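Local coordinates for protein cobalt-precorrin-5B C(1)-methyltransferase (Archaeoglobus fulgidus, PDB 1SR8) that probably catalyses the methylation of C-1 of cobalt-precorrin-5B by S-adenosyl-L-methionine, giving cobalt-precorrin-6A in the anaerobic route to adenosylcobalamin, at residues R19-K24 against D35-R40; E79-A82 against A87-R90; G256-W261 against D266-R271; I31-G36 against V198-K203. One frame throughout, in Å; residues are numbered along the deposited sequence.

Overall arrangement
Contacts 1 and 4 hold the same small antiparallel sheet, their centres about 11 Å apart: contact 1 sets helix 21-26 against strand 36-42, contact 4 sets helix 195-204 against the neighbouring strand 30-33, and both include Asp35 and Gly36. Contact 1 is partly buried and works through a tyrosine ring; contact 4 is mostly buried, with two threonines inside and a salt bridge on its outer side. Contact 2, partly buried, is a hairpin of the mixed sheet, held by backbone hydrogen bonds. Contact 3 lies on the opposite side of the chain's centre from contact 2, their centres about 41 Å apart, and joins two helices by buried aliphatic and tryptophan packing.

Contact 1 of 4, residues R19-K24 against D35-R40; sequences RDAEKK and DGYLRR
Tyr37 reaches from its strand to helix 21-26 and lays one face of its ring against Lys24. The ring stands with CG beside the backbone N and anti to the carbonyl carbon (chi1 -65°), which carries it across to the helix. Lys24 runs across the ring, and its methylene CD sits over the face, offset toward the rim, 3.6 Å from Tyr37 CZ. This is a CH-pi contact, with CD 22° off the ring normal. Bends at chi3 and chi4 bring Lys24 NZ toward Asp20, just ahead of the helix, in a salt bridge whose hydrogen bond to Asp20 OD2 is weak (3.4 Å); its cation-pi attraction to the Tyr37 ring is long and at most weak. The hydroxyl end lies beside Ala21, whose CA meets the ring at its edge, near the ring plane. Alanine suits this buried site because its methyl group lets the phenol come close to the helix backbone. Outside the two segments, Tyr37 OH has a weak hydrogen bond with Asp18, and the Tyr37 side chain also touches Leu32 of the adjacent strand. The ring thereby packs helix 21-26 against strand 36-42 of the small antiparallel sheet.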
loop_
_atom_site.group_PDB
_atom_site.type_symbol
_atom_site.label_atom_id
_atom_site.label_comp_id
_atom_site.label_asym_id
_atom_site.label_seq_id
_atom_site.Cartn_x
_atom_site.Cartn_y
_atom_site.Cartn_z
ATOM N N ARG A 19 -24.893 -4.632 -8.366
ATOM C CA ARG A 19 -24.806 -3.412 -9.181
ATOM C C ARG A 19 -23.811 -2.473 -8.464
ATOM O O ARG A 19 -23.342 -1.454 -9.013
ATOM C CB ARG A 19 -26.193 -2.744 -9.303
ATOM N N ASP A 20 -23.482 -2.855 -7.236
ATOM C CA ASP A 20 -22.584 -2.102 -6.386
ATOM C C ASP A 20 -21.133 -2.576 -6.564
ATOM O O ASP A 20 -20.192 -1.894 -6.150
ATOM C CB ASP A 20 -23.049 -2.292 -4.940
ATOM C CG ASP A 20 -22.406 -1.327 -3.984
ATOM O OD1 ASP A 20 -22.421 -0.112 -4.271
ATOM O OD2 ASP A 20 -21.898 -1.785 -2.938
ATOM N N ALA A 21 -20.966 -3.740 -7.194
ATOM C CA ALA A 21 -19.656 -4.353 -7.423
ATOM C C ALA A 21 -18.603 -3.457 -8.075
ATOM O O ALA A 21 -17.421 -3.543 -7.750
ATOM C CB ALA A 21 -19.822 -5.622 -8.242
ATOM N N GLU A 22 -19.018 -2.605 -9.004
ATOM C CA GLU A 22 -18.057 -1.733 -9.659
ATOM C C GLU A 22 -17.670 -0.527 -8.828
ATOM O O GLU A 22 -16.548 -0.043 -8.939
ATOM C CB GLU A 22 -18.573 -1.224 -10.996
ATOM C CG GLU A 22 -17.603 -0.223 -11.588
ATOM C CD GLU A 22 -18.136 0.481 -12.798
ATOM O OE1 GLU A 22 -17.479 1.447 -13.246
ATOM O OE2 GLU A 22 -19.202 0.074 -13.304
ATOM N N LYS A 23 -18.600 -0.028 -8.019
ATOM C CA LYS A 23 -18.333 1.134 -7.175
ATOM C C LYS A 23 -17.264 0.749 -6.148
ATOM O O LYS A 23 -16.343 1.521 -5.866
ATOM C CB LYS A 23 -19.622 1.578 -6.468
ATOM C CG LYS A 23 -19.622 3.031 -5.979
ATOM C CD LYS A 23 -20.983 3.422 -5.368
ATOM C CE LYS A 23 -21.051 4.907 -4.940
ATOM N NZ LYS A 23 -20.988 5.913 -6.066
ATOM N N LYS A 24 -17.387 -0.458 -5.605
ATOM C CA LYS A 24 -16.441 -0.959 -4.622
ATOM C C LYS A 24 -15.079 -1.211 -5.269
ATOM O O LYS A 24 -14.049 -0.796 -4.741
ATOM C CB LYS A 24 -16.981 -2.243 -3.997
ATOM C CG LYS A 24 -18.399 -2.082 -3.459
ATOM C CD LYS A 24 -18.982 -3.400 -2.967
ATOM C CE LYS A 24 -18.724 -3.628 -1.482
ATOM N NZ LYS A 24 -19.591 -2.772 -0.606
ATOM N N ASP A 35 -16.755 -15.515 -4.243
ATOM C CA ASP A 35 -17.916 -15.428 -3.365
ATOM C C ASP A 35 -17.787 -14.316 -2.320
ATOM O O ASP A 35 -17.642 -14.588 -1.126
ATOM C CB ASP A 35 -18.141 -16.781 -2.664
ATOM C CG ASP A 35 -16.943 -17.221 -1.828
ATOM O OD1 ASP A 35 -16.966 -18.358 -1.308
ATOM O OD2 ASP A 35 -15.981 -16.433 -1.687
ATOM N N GLY A 36 -17.843 -13.067 -2.768
ATOM C CA GLY A 36 -17.737 -11.956 -1.836
ATOM C C GLY A 36 -16.678 -10.938 -2.201
ATOM O O GLY A 36 -16.312 -10.810 -3.368
ATOM N N TYR A 37 -16.185 -10.219 -1.194
ATOM C CA TYR A 37 -15.163 -9.189 -1.381
ATOM C C TYR A 37 -14.049 -9.304 -0.341
ATOM O O TYR A 37 -14.252 -9.845 0.746
ATOM C CB TYR A 37 -15.783 -7.788 -1.241
ATOM C CG TYR A 37 -16.797 -7.411 -2.302
ATOM C CD1 TYR A 37 -16.390 -6.903 -3.540
ATOM C CD2 TYR A 37 -18.170 -7.573 -2.076
ATOM C CE1 TYR A 37 -17.327 -6.563 -4.535
ATOM C CE2 TYR A 37 -19.119 -7.237 -3.065
ATOM C CZ TYR A 37 -18.690 -6.736 -4.290
ATOM O OH TYR A 37 -19.614 -6.418 -5.266
ATOM N N LEU A 38 -12.863 -8.815 -0.694
ATOM C CA LEU A 38 -11.736 -8.768 0.233
ATOM C C LEU A 38 -11.519 -7.264 0.376
ATOM O O LEU A 38 -11.603 -6.523 -0.607
ATOM C CB LEU A 38 -10.479 -9.431 -0.339
ATOM C CG LEU A 38 -10.294 -10.928 -0.071
ATOM C CD1 LEU A 38 -9.059 -11.440 -0.799
ATOM C CD2 LEU A 38 -10.154 -11.163 1.415
ATOM N N ARG A 39 -11.271 -6.812 1.599
ATOM C CA ARG A 39 -11.077 -5.389 1.865
ATOM C C ARG A 39 -9.601 -4.965 1.879
ATOM O O ARG A 39 -8.778 -5.562 2.571
ATOM C CB ARG A 39 -11.741 -5.022 3.210
ATOM C CG ARG A 39 -13.259 -5.269 3.271
ATOM C CD ARG A 39 -13.754 -5.557 4.701
ATOM N NE ARG A 39 -14.380 -4.407 5.367
ATOM C CZ ARG A 39 -15.626 -3.968 5.150
ATOM N NH1 ARG A 39 -16.418 -4.576 4.270
ATOM N NH2 ARG A 39 -16.089 -2.914 5.820
ATOM N N ARG A 40 -9.272 -3.946 1.092
ATOM C CA ARG A 40 -7.915 -3.412 1.074
ATOM C C ARG A 40 -7.836 -2.410 2.227
ATOM O O ARG A 40 -8.860 -1.882 2.671
ATOM C CB ARG A 40 -7.629 -2.657 -0.229
ATOM C CG ARG A 40 -7.415 -3.527 -1.445
ATOM C CD ARG A 40 -6.264 -2.976 -2.266
ATOM N NE ARG A 40 -5.975 -3.779 -3.447
ATOM C CZ ARG A 40 -6.673 -3.726 -4.577
ATOM N NH1 ARG A 40 -7.707 -2.903 -4.679
ATOM N NH2 ARG A 40 -6.332 -4.489 -5.609
#

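Contact 2 of 4, residues E79-A82 against A87-R90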
loop_
_atom_site.group_PDB
_atom_site.type_symbol
_atom_site.label_atom_id
_atom_site.label_comp_id
_atom_site.label_asym_id
_atom_site.label_seq_id
_atom_site.Cartn_x
_atom_site.Cartn_y
_atom_site.Cartn_z
ATOM N N GLU A 79 -12.045 8.182 7.346
ATOM C CA GLU A 79 -12.746 8.693 8.512
ATOM C C GLU A 79 -11.707 9.204 9.497
ATOM O O GLU A 79 -10.709 8.539 9.764
ATOM C CB GLU A 79 -13.607 7.598 9.148
ATOM C CG GLU A 79 -14.847 7.277 8.329
ATOM C CD GLU A 79 -16.067 7.015 9.197
ATOM O OE1 GLU A 79 -16.155 5.919 9.798
ATOM O OE2 GLU A 79 -16.934 7.919 9.286
ATOM N N VAL A 80 -11.940 10.396 10.027
ATOM C CA VAL A 80 -11.004 11.000 10.954
ATOM C C VAL A 80 -11.737 11.638 12.129
ATOM O O VAL A 80 -12.967 11.744 12.132
ATOM C CB VAL A 80 -10.176 12.109 10.255
ATOM C CG1 VAL A 80 -9.488 11.565 9.024
ATOM C CG2 VAL A 80 -11.086 13.266 9.870
ATOM N N GLU A 81 -10.963 12.052 13.125
ATOM C CA GLU A 81 -11.479 12.734 14.303
ATOM C C GLU A 81 -10.654 14.016 14.356
ATOM O O GLU A 81 -9.572 14.045 14.935
ATOM C CB GLU A 81 -11.238 11.898 15.559
ATOM C CG GLU A 81 -11.786 12.527 16.831
ATOM C CD GLU A 81 -11.345 11.786 18.084
ATOM O OE1 GLU A 81 -10.123 11.763 18.359
ATOM O OE2 GLU A 81 -12.217 11.228 18.792
ATOM N N ALA A 82 -11.158 15.069 13.731
ATOM C CA ALA A 82 -10.428 16.326 13.689
ATOM C C ALA A 82 -11.191 17.487 14.318
ATOM O O ALA A 82 -12.422 17.529 14.284
ATOM C CB ALA A 82 -10.077 16.658 12.244
ATOM N N ALA A 87 -5.880 16.581 14.370
ATOM C CA ALA A 87 -6.534 15.406 13.790
ATOM C C ALA A 87 -5.929 14.108 14.298
ATOM O O ALA A 87 -4.746 14.027 14.602
ATOM C CB ALA A 87 -6.466 15.447 12.268
ATOM N N ARG A 88 -6.770 13.091 14.381
ATOM C CA ARG A 88 -6.380 11.776 14.858
ATOM C C ARG A 88 -6.970 10.795 13.848
ATOM O O ARG A 88 -8.181 10.805 13.611
ATOM C CB ARG A 88 -6.993 11.561 16.240
ATOM C CG ARG A 88 -6.529 10.332 16.960
ATOM C CD ARG A 88 -7.279 10.150 18.279
ATOM N NE ARG A 88 -6.760 9.010 19.033
ATOM C CZ ARG A 88 -5.602 9.007 19.693
ATOM N NH1 ARG A 88 -4.838 10.095 19.703
ATOM N NH2 ARG A 88 -5.197 7.904 20.323
ATOM N N VAL A 89 -6.126 9.967 13.238
ATOM C CA VAL A 89 -6.604 9.003 12.242
ATOM C C VAL A 89 -5.986 7.643 12.483
ATOM O O VAL A 89 -4.786 7.528 12.688
ATOM C CB VAL A 89 -6.252 9.448 10.808
ATOM C CG1 VAL A 89 -6.911 8.519 9.803
ATOM C CG2 VAL A 89 -6.697 10.879 10.575
ATOM N N ARG A 90 -6.807 6.605 12.450
ATOM C CA ARG A 90 -6.321 5.256 12.688
ATOM C C ARG A 90 -6.161 4.526 11.359
ATOM O O ARG A 90 -7.037 4.578 10.494
ATOM C CB ARG A 90 -7.315 4.499 13.588
ATOM C CG ARG A 90 -6.796 3.198 14.211
ATOM C CD ARG A 90 -7.885 2.499 15.053
ATOM N NE ARG A 90 -8.288 3.258 16.239
ATOM C CZ ARG A 90 -7.564 3.359 17.350
ATOM N NH1 ARG A 90 -6.392 2.747 17.444
ATOM N NH2 ARG A 90 -8.006 4.080 18.374
HETATM O O HOH W 1 -9.425 7.268 11.633
#
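Glu79 and Val80 lie on the first strand of an antiparallel beta hairpin, formed by strands 76-83 and 86-90 of the mixed sheet. At Glu79 a water bridges the strands, donating to Glu79 O and accepting from Arg90 N. Val80 then meets Val89, its CG1 3.3 Å from Val89 CG2, a squeezed carbon-carbon approach. Both methyls stand anti to the carbonyl carbon of their own residue, and the branched side chains suit a packed sheet face; helix 44-57 covers them, Ala54 touching Val80 and Thr47 touching Val89. Glu81 and Arg88 form a hydrogen-bonded pair. Glu81 N donates to Arg88 O at 3.1 Å and Arg88 N to Glu81 O at 3.0 Å. Their long side chains run side by side in the same direction, each with CG anti to the backbone N. The charged groups stop short of a salt bridge; Arg88 NH1 pairs instead with Glu107 on the next strand, and it is the methylene Arg88 CD that lies 3.3 Å from Glu81 OE1. Ala82 and Ala87 close the series as a non-hydrogen-bonded pair, both small enough to lie under Ala54 of the helix, with Ala82 CB 3.8 Å from Ala87 CB.

Contact 3 of 4, residues G256-W261 against D266-R271; sequences GLLKIW and DRIEER
Leu258 and Ile268 form the tight heart of a helix-helix packing between the successive helices 255-262 and 265-273; the axes of 256-261 and 266-271 cross at 69°, 8.6 Å apart at their closest. Ile268 directs CG1 anti to its carbonyl carbon (chi1 -62°), and the extended branch brings CD1 within 3.6 Å of Leu258 CB. Aliphatic residues suit this place, because both side chains also rest on Val279 and Val281 of edge strand 278-281 of the parallel sheet. The second buried zone is made by Trp261, whose six-membered ring crosses Arg271 at a slant: Trp261 CH2 is 3.8 Å from Arg271 CB. Replacing Trp261 by an alanine is likely to open a gap beside Arg271 and Ile239, with Asp240 losing its indole N-H partner. On the looser outer side Lys259 turns its amine back to Gly256 O in a weak hydrogen bond, while the far end of Arg267 leads off, Arg267 NH2 pairing with Glu270 OE1 of its own helix at 2.9 Å. Arg271 bends at chi2 and chi3, and its guanidinium forms salt bridges with Glu275 and Asp240. That group is turned 63° from the indole plane, and Arg271 NE comes 3.7 Å from Trp261 CZ2.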
loop_
_atom_site.group_PDB
_atom_site.type_symbol
_atom_site.label_atom_id
_atom_site.label_comp_id
_atom_site.label_asym_id
_atom_site.label_seq_id
_atom_site.Cartn_x
_atom_site.Cartn_y
_atom_site.Cartn_z
ATOM N N GLY A 256 15.541 -9.604 -1.706
ATOM C CA GLY A 256 14.946 -9.782 -0.394
ATOM C C GLY A 256 13.822 -10.790 -0.290
ATOM O O GLY A 256 13.902 -11.726 0.501
ATOM N N LEU A 257 12.774 -10.598 -1.085
ATOM C CA LEU A 257 11.619 -11.485 -1.057
ATOM C C LEU A 257 11.833 -12.786 -1.816
ATOM O O LEU A 257 11.247 -13.814 -1.475
ATOM C CB LEU A 257 10.389 -10.754 -1.602
ATOM C CG LEU A 257 9.846 -9.652 -0.693
ATOM C CD1 LEU A 257 8.900 -8.754 -1.450
ATOM C CD2 LEU A 257 9.145 -10.293 0.479
ATOM N N LEU A 258 12.673 -12.747 -2.845
ATOM C CA LEU A 258 12.952 -13.946 -3.626
ATOM C C LEU A 258 13.680 -15.012 -2.802
ATOM O O LEU A 258 13.396 -16.203 -2.930
ATOM C CB LEU A 258 13.774 -13.593 -4.871
ATOM C CG LEU A 258 13.027 -12.848 -5.978
ATOM C CD1 LEU A 258 13.975 -12.541 -7.123
ATOM C CD2 LEU A 258 11.860 -13.697 -6.461
ATOM N N LYS A 259 14.617 -14.594 -1.956
ATOM C CA LYS A 259 15.338 -15.562 -1.136
ATOM C C LYS A 259 14.427 -16.072 -0.020
ATOM O O LYS A 259 14.606 -17.185 0.474
ATOM C CB LYS A 259 16.619 -14.951 -0.554
ATOM C CG LYS A 259 16.395 -13.721 0.287
ATOM C CD LYS A 259 17.683 -13.273 0.962
ATOM C CE LYS A 259 17.432 -12.047 1.830
ATOM N NZ LYS A 259 16.282 -12.267 2.760
ATOM N N ILE A 260 13.446 -15.262 0.369
ATOM C CA ILE A 260 12.502 -15.674 1.403
ATOM C C ILE A 260 11.634 -16.795 0.831
ATOM O O ILE A 260 11.335 -17.771 1.511
ATOM C CB ILE A 260 11.589 -14.506 1.846
ATOM C CG1 ILE A 260 12.425 -13.414 2.513
ATOM C CG2 ILE A 260 10.524 -15.009 2.803
ATOM C CD1 ILE A 260 11.623 -12.215 2.973
ATOM N N TRP A 261 11.225 -16.652 -0.424
ATOM C CA TRP A 261 10.413 -17.678 -1.063
ATOM C C TRP A 261 11.273 -18.901 -1.384
ATOM O O TRP A 261 10.907 -20.037 -1.076
ATOM C CB TRP A 261 9.794 -17.136 -2.353
ATOM C CG TRP A 261 9.595 -18.205 -3.373
ATOM C CD1 TRP A 261 8.715 -19.241 -3.310
ATOM C CD2 TRP A 261 10.363 -18.400 -4.567
ATOM N NE1 TRP A 261 8.889 -20.076 -4.387
ATOM C CE2 TRP A 261 9.895 -19.582 -5.175
ATOM C CE3 TRP A 261 11.407 -17.689 -5.181
ATOM C CZ2 TRP A 261 10.433 -20.075 -6.369
ATOM C CZ3 TRP A 261 11.944 -18.180 -6.369
ATOM C CH2 TRP A 261 11.454 -19.361 -6.949
ATOM N N ASP A 266 21.092 -18.344 -3.368
ATOM C CA ASP A 266 21.584 -19.356 -4.292
ATOM C C ASP A 266 20.481 -20.316 -4.720
ATOM O O ASP A 266 20.575 -20.938 -5.776
ATOM C CB ASP A 266 22.750 -20.130 -3.655
ATOM C CG ASP A 266 22.771 -20.020 -2.129
ATOM O OD1 ASP A 266 21.812 -20.491 -1.473
ATOM O OD2 ASP A 266 23.752 -19.459 -1.586
ATOM N N ARG A 267 19.440 -20.431 -3.898
ATOM C CA ARG A 267 18.315 -21.316 -4.199
ATOM C C ARG A 267 17.309 -20.709 -5.177
ATOM O O ARG A 267 16.418 -21.406 -5.664
ATOM C CB ARG A 267 17.596 -21.725 -2.908
ATOM C CG ARG A 267 18.272 -22.869 -2.179
ATOM C CD ARG A 267 18.377 -24.091 -3.091
ATOM N NE ARG A 267 17.091 -24.760 -3.296
ATOM C CZ ARG A 267 16.836 -25.608 -4.289
ATOM N NH1 ARG A 267 15.637 -26.174 -4.387
ATOM N NH2 ARG A 267 17.770 -25.877 -5.196
ATOM N N ILE A 268 17.454 -19.414 -5.460
ATOM C CA ILE A 268 16.564 -18.727 -6.399
ATOM C C ILE A 268 16.757 -19.353 -7.784
ATOM O O ILE A 268 15.869 -20.041 -8.300
ATOM C CB ILE A 268 16.879 -17.199 -6.486
ATOM C CG1 ILE A 268 16.664 -16.531 -5.124
ATOM C CG2 ILE A 268 15.988 -16.533 -7.537
ATOM C CD1 ILE A 268 17.018 -15.046 -5.104
ATOM N N GLU A 269 17.933 -19.110 -8.365
ATOM C CA GLU A 269 18.300 -19.625 -9.683
ATOM C C GLU A 269 18.167 -21.142 -9.763
ATOM O O GLU A 269 17.900 -21.684 -10.836
ATOM C CB GLU A 269 19.728 -19.204 -10.008
ATOM C CG GLU A 269 20.682 -19.404 -8.837
ATOM C CD GLU A 269 21.953 -18.584 -8.970
ATOM O OE1 GLU A 269 21.844 -17.346 -9.136
ATOM O OE2 GLU A 269 23.059 -19.175 -8.905
ATOM N N GLU A 270 18.359 -21.825 -8.636
ATOM C CA GLU A 270 18.224 -23.280 -8.593
ATOM C C GLU A 270 16.742 -23.632 -8.682
ATOM O O GLU A 270 16.344 -24.501 -9.459
ATOM C CB GLU A 270 18.806 -23.840 -7.292
ATOM C CG GLU A 270 20.326 -23.729 -7.181
ATOM C CD GLU A 270 20.863 -24.299 -5.873
ATOM O OE1 GLU A 270 20.605 -25.491 -5.578
ATOM O OE2 GLU A 270 21.544 -23.551 -5.138
ATOM N N ARG A 271 15.934 -22.950 -7.870
ATOM C CA ARG A 271 14.489 -23.148 -7.859
ATOM C C ARG A 271 13.944 -22.742 -9.221
ATOM O O ARG A 271 12.955 -23.301 -9.693
ATOM C CB ARG A 271 13.835 -22.286 -6.772
ATOM C CG ARG A 271 13.772 -22.932 -5.401
ATOM C CD ARG A 271 12.750 -24.055 -5.383
ATOM N NE ARG A 271 11.385 -23.554 -5.529
ATOM C CZ ARG A 271 10.312 -24.325 -5.691
ATOM N NH1 ARG A 271 10.440 -25.644 -5.731
ATOM N NH2 ARG A 271 9.108 -23.782 -5.810
#

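Contact 4 of 4, residues I31-G36 against V198-K203; sequences ILTEDG and VETKLK
Thr200, Lys203 and Glu34 carry most of the surface that helix segment 198-203 and residues 31-36 bury in each other. Thr200 faces the strand with its methyl, CG2, anti to the backbone N and 3.8 Å from Thr33 CG2; the two threonines cross at about a right angle. Its hydroxyl keeps to the helix by bonding to Lys196 O, and a water donates to Thr200 OG1 at 3.2 Å and accepts from Glu34 N. Threonine fits here by offering a methyl to the neighbour and a hydroxyl to the backbone and the water. One turn on, Lys203 extends in full beyond CG and lies athwart Glu34. In a salt bridge, Lys203 NZ bonds Glu34 OE1 at 2.6 Å, coming from above the carboxylate plane, 48° out of it. Glu34, with CG anti to its backbone N (chi1 -151°), stretches out to receive it. A methionine in place of Lys203 would probably leave the Glu34 carboxylate without its charge mate and free to turn. Strand and helix, 162 residues apart, are joined by packed methyls and a bridging water inside and a charge pair on the outer side, an attraction likely to be moderated by solvent around exposed Glu34.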
loop_
_atom_site.group_PDB
_atom_site.type_symbol
_atom_site.label_atom_id
_atom_site.label_comp_id
_atom_site.label_asym_id
_atom_site.label_seq_id
_atom_site.Cartn_x
_atom_site.Cartn_y
_atom_site.Cartn_z
ATOM N N ILE A 31 -11.430 -5.944 -3.375
ATOM C CA ILE A 31 -10.955 -6.946 -4.318
ATOM C C ILE A 31 -12.093 -7.968 -4.377
ATOM O O ILE A 31 -12.355 -8.695 -3.417
ATOM C CB ILE A 31 -9.688 -7.683 -3.836
ATOM C CG1 ILE A 31 -8.498 -6.728 -3.778
ATOM C CG2 ILE A 31 -9.381 -8.830 -4.782
ATOM C CD1 ILE A 31 -7.209 -7.398 -3.351
ATOM N N LEU A 32 -12.783 -8.002 -5.503
ATOM C CA LEU A 32 -13.892 -8.919 -5.686
ATOM C C LEU A 32 -13.380 -10.351 -5.775
ATOM O O LEU A 32 -12.367 -10.616 -6.420
ATOM C CB LEU A 32 -14.642 -8.531 -6.958
ATOM C CG LEU A 32 -15.707 -9.439 -7.558
ATOM C CD1 LEU A 32 -16.867 -9.620 -6.594
ATOM C CD2 LEU A 32 -16.184 -8.809 -8.852
ATOM N N THR A 33 -14.064 -11.266 -5.095
ATOM C CA THR A 33 -13.690 -12.675 -5.134
ATOM C C THR A 33 -14.840 -13.498 -5.708
ATOM O O THR A 33 -15.912 -12.969 -6.036
ATOM C CB THR A 33 -13.344 -13.244 -3.739
ATOM O OG1 THR A 33 -14.541 -13.404 -2.970
ATOM C CG2 THR A 33 -12.395 -12.315 -3.009
ATOM N N GLU A 34 -14.598 -14.798 -5.825
ATOM C CA GLU A 34 -15.575 -15.741 -6.359
ATOM C C GLU A 34 -16.883 -15.657 -5.560
ATOM O O GLU A 34 -17.978 -15.702 -6.127
ATOM C CB GLU A 34 -14.987 -17.154 -6.284
ATOM C CG GLU A 34 -15.484 -18.120 -7.340
ATOM C CD GLU A 34 -14.611 -19.363 -7.437
ATOM O OE1 GLU A 34 -14.423 -20.041 -6.407
ATOM O OE2 GLU A 34 -14.111 -19.661 -8.542
ATOM N N ASP A 35 -16.755 -15.515 -4.243
ATOM C CA ASP A 35 -17.916 -15.428 -3.365
ATOM C C ASP A 35 -17.787 -14.316 -2.320
ATOM O O ASP A 35 -17.642 -14.588 -1.126
ATOM C CB ASP A 35 -18.141 -16.781 -2.664
ATOM C CG ASP A 35 -16.943 -17.221 -1.828
ATOM O OD1 ASP A 35 -16.966 -18.358 -1.308
ATOM O OD2 ASP A 35 -15.981 -16.433 -1.687
ATOM N N GLY A 36 -17.843 -13.067 -2.768
ATOM C CA GLY A 36 -17.737 -11.956 -1.836
ATOM C C GLY A 36 -16.678 -10.938 -2.201
ATOM O O GLY A 36 -16.312 -10.810 -3.368
ATOM N N VAL A 198 -4.530 -15.015 -1.908
ATOM C CA VAL A 198 -3.601 -15.775 -2.741
ATOM C C VAL A 198 -4.343 -16.694 -3.714
ATOM O O VAL A 198 -3.940 -16.812 -4.870
ATOM C CB VAL A 198 -2.616 -16.623 -1.891
ATOM C CG1 VAL A 198 -1.740 -17.469 -2.796
ATOM C CG2 VAL A 198 -1.731 -15.716 -1.053
ATOM N N GLU A 199 -5.425 -17.326 -3.254
ATOM C CA GLU A 199 -6.213 -18.232 -4.096
ATOM C C GLU A 199 -7.027 -17.468 -5.117
ATOM O O GLU A 199 -7.166 -17.897 -6.270
ATOM C CB GLU A 199 -7.173 -19.063 -3.250
ATOM C CG GLU A 199 -6.527 -19.756 -2.079
ATOM C CD GLU A 199 -7.510 -20.636 -1.331
ATOM O OE1 GLU A 199 -8.686 -20.215 -1.179
ATOM O OE2 GLU A 199 -7.101 -21.738 -0.891
ATOM N N THR A 200 -7.583 -16.342 -4.676
ATOM C CA THR A 200 -8.389 -15.486 -5.539
ATOM C C THR A 200 -7.537 -14.913 -6.677
ATOM O O THR A 200 -7.936 -14.946 -7.844
ATOM C CB THR A 200 -8.990 -14.299 -4.743
ATOM O OG1 THR A 200 -9.765 -14.798 -3.650
ATOM C CG2 THR A 200 -9.873 -13.438 -5.634
ATOM N N LYS A 201 -6.362 -14.388 -6.340
ATOM C CA LYS A 201 -5.508 -13.798 -7.359
ATOM C C LYS A 201 -4.995 -14.833 -8.358
ATOM O O LYS A 201 -4.746 -14.504 -9.512
ATOM C CB LYS A 201 -4.343 -13.041 -6.718
ATOM C CG LYS A 201 -3.672 -12.073 -7.687
ATOM C CD LYS A 201 -2.623 -11.193 -7.028
ATOM C CE LYS A 201 -3.229 -10.175 -6.072
ATOM N NZ LYS A 201 -2.176 -9.268 -5.523
ATOM N N LEU A 202 -4.840 -16.079 -7.919
ATOM C CA LEU A 202 -4.381 -17.135 -8.820
ATOM C C LEU A 202 -5.480 -17.391 -9.847
ATOM O O LEU A 202 -5.206 -17.532 -11.035
ATOM C CB LEU A 202 -4.078 -18.425 -8.048
ATOM C CG LEU A 202 -3.854 -19.691 -8.890
ATOM C CD1 LEU A 202 -2.742 -19.464 -9.908
ATOM C CD2 LEU A 202 -3.507 -20.845 -7.974
ATOM N N LYS A 203 -6.724 -17.437 -9.378
ATOM C CA LYS A 203 -7.868 -17.653 -10.252
ATOM C C LYS A 203 -8.016 -16.496 -11.225
ATOM O O LYS A 203 -8.370 -16.696 -12.386
ATOM C CB LYS A 203 -9.148 -17.792 -9.431
ATOM C CG LYS A 203 -9.167 -19.004 -8.522
ATOM C CD LYS A 203 -10.494 -19.096 -7.794
ATOM C CE LYS A 203 -10.551 -20.313 -6.879
ATOM N NZ LYS A 203 -11.852 -20.371 -6.152
HETATM O O HOH W 2 -12.296 -16.315 -4.874
#